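Cytochrome C3, A dimeric class III c-type cytochrome (Desulfovibrio gigas, PDB 1GYO) probably carries electrons through its covalently bound haems, as a disulfide-linked dimer of class III, multihaem c-type cytochrome subunits. Local coordinates at residues R32-S35 and C36-H40. Residues are numbered along the deposited sequence; the frame is centred on the assembly and turned at random.
Sequences RNVS and CVSCH. With HEC (heme c), chain C.
The CXXCH haem-attachment motif, Cys36 to His40, is built on a short, weakly bonded helical turn (36-39) tied back to Ser35 just before it. Ser38 N donates to Ser35 O over 3.0 Å; the bond is bent, 142° at the hydrogen, and the donor stands above the carbonyl plane. Beside it the hydroxyls meet tip to tip, Ser35 OG to Ser38 OG at 2.6 Å, a short hydrogen bond in which either may donate. Ser35 OG lies between its own backbone N and carbonyl carbon (chi1 68°), which turns it to Ser38. Val34 lays CG1 against Ser38 CB at 3.7 Å and equally near the haem methyl CMC. Cys36 SG and Cys39 SG are thioether-bonded to haem CAB and CAC, each 1.8 Å long; both sulfurs lie anti to their carbonyl carbons, and with the cysteines three residues apart they reach neighbouring pyrroles of one porphyrin. Cys36 O accepts from both Cys39 N and His40 N, the latter at 2.8 Å, closing the turn that brings His40 to one face of the haem. There His40 NE2 binds the iron at 2.0 Å, His28 supplies the other axial ligand, and Phe49 meets the imidazole edge-to-face. Val34, Ser38 and Cys39 also touch a second haem, while Cys36 packs on Cys36 of the second subunit. The chain runs from the loop after strand 24-27 into helix 36-39, with His40 next.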
# COMPACT_ATOMS: atom_id res chain seq x y z
N ARG A 32 2.51 5.19 8.72
CA ARG A 32 2.62 3.78 8.34
C ARG A 32 1.54 2.88 8.91
O ARG A 32 1.32 1.80 8.35
CB ARG A 32 4.02 3.25 8.70
CG ARG A 32 4.56 3.33 10.10
CD ARG A 32 5.89 2.55 10.20
NE ARG A 32 7.06 3.40 10.13
CZ ARG A 32 8.16 4.00 9.79
NH1 ARG A 32 8.78 3.78 8.62
NH2 ARG A 32 8.80 4.92 10.56
N ASN A 33 0.86 3.28 9.96
CA ASN A 33 -0.23 2.47 10.53
C ASN A 33 -1.60 2.87 9.98
O ASN A 33 -2.61 2.36 10.44
CB ASN A 33 -0.26 2.55 12.05
CG ASN A 33 1.03 2.11 12.69
OD1 ASN A 33 1.61 1.09 12.28
ND2 ASN A 33 1.54 2.86 13.68
N VAL A 34 -1.64 3.74 8.99
CA VAL A 34 -2.87 4.19 8.37
C VAL A 34 -2.93 3.51 7.00
O VAL A 34 -1.97 3.60 6.23
CB VAL A 34 -2.90 5.71 8.22
CG1 VAL A 34 -4.16 6.18 7.50
CG2 VAL A 34 -2.72 6.40 9.60
N SER A 35 -4.01 2.81 6.68
CA SER A 35 -4.09 2.12 5.40
C SER A 35 -4.01 3.10 4.24
O SER A 35 -4.51 4.22 4.31
CB SER A 35 -5.38 1.28 5.28
OG SER A 35 -6.48 2.17 5.21
N CYS A 36 -3.43 2.62 3.13
CA CYS A 36 -3.26 3.49 1.96
C CYS A 36 -4.59 4.11 1.53
O CYS A 36 -4.65 5.32 1.22
CB CYS A 36 -2.67 2.77 0.76
SG CYS A 36 -1.29 1.66 1.04
N VAL A 37 -5.63 3.30 1.49
CA VAL A 37 -6.94 3.76 0.97
C VAL A 37 -7.59 4.75 1.89
O VAL A 37 -8.51 5.46 1.45
CB VAL A 37 -7.83 2.52 0.73
CG1 VAL A 37 -8.30 1.88 2.04
CG2 VAL A 37 -9.03 2.91 -0.13
N SER A 38 -7.17 4.85 3.15
CA SER A 38 -7.73 5.84 4.04
C SER A 38 -7.50 7.27 3.52
O SER A 38 -8.31 8.14 3.84
CB SER A 38 -7.15 5.72 5.45
OG SER A 38 -7.49 4.45 6.02
N CYS A 39 -6.42 7.47 2.80
CA CYS A 39 -6.10 8.75 2.15
C CYS A 39 -6.35 8.65 0.64
O CYS A 39 -7.05 9.49 0.07
CB CYS A 39 -4.67 9.14 2.39
SG CYS A 39 -4.34 9.33 4.18
N HIS A 40 -5.73 7.65 0.01
CA HIS A 40 -5.89 7.44 -1.42
C HIS A 40 -7.20 6.69 -1.68
O HIS A 40 -7.20 5.50 -2.06
CB HIS A 40 -4.72 6.60 -1.93
CG HIS A 40 -3.38 7.26 -1.77
ND1 HIS A 40 -2.94 8.24 -2.63
CD2 HIS A 40 -2.36 7.04 -0.91
CE1 HIS A 40 -1.70 8.59 -2.25
NE2 HIS A 40 -1.31 7.90 -1.22
FE HEC C . 0.40 8.07 -0.26
CHA HEC C . 1.65 10.39 -2.40
CHB HEC C . 1.58 5.60 -2.26
CHC HEC C . -0.40 5.80 2.10
CHD HEC C . -1.22 10.46 1.43
NA HEC C . 1.44 8.01 -1.96
C1A HEC C . 1.90 9.08 -2.71
C2A HEC C . 2.61 8.62 -3.89
C3A HEC C . 2.56 7.26 -3.86
C4A HEC C . 1.84 6.89 -2.67
CMA HEC C . 3.14 6.29 -4.85
CAA HEC C . 3.27 9.49 -4.89
CBA HEC C . 2.38 10.09 -5.94
CGA HEC C . 3.06 11.14 -6.81
O1A HEC C . 3.91 11.90 -6.29
O2A HEC C . 2.78 11.22 -8.00
NB HEC C . 0.53 6.08 -0.12
C1B HEC C . 1.01 5.20 -1.06
C2B HEC C . 0.88 3.83 -0.60
C3B HEC C . 0.35 3.88 0.66
C4B HEC C . 0.14 5.28 0.94
CMB HEC C . 1.27 2.62 -1.40
CAB HEC C . 0.05 2.75 1.60
CBB HEC C . 1.24 1.89 1.99
NC HEC C . -0.57 8.13 1.46
C1C HEC C . -0.79 7.09 2.34
C2C HEC C . -1.52 7.54 3.50
C3C HEC C . -1.78 8.85 3.29
C4C HEC C . -1.21 9.21 2.02
CMC HEC C . -1.93 6.63 4.63
CAC HEC C . -2.59 9.80 4.15
CBC HEC C . -2.09 9.87 5.60
ND HEC C . 0.27 10.03 -0.44
C1D HEC C . -0.53 10.88 0.33
C2D HEC C . -0.47 12.22 -0.17
C3D HEC C . 0.45 12.23 -1.17
C4D HEC C . 0.85 10.86 -1.38
CMD HEC C . -1.26 13.40 0.38
CAD HEC C . 0.91 13.44 -1.95
CBD HEC C . -0.01 13.68 -3.14
CGD HEC C . -0.14 15.09 -3.61
O1D HEC C . -1.20 15.39 -4.21
O2D HEC C . 0.75 15.93 -3.42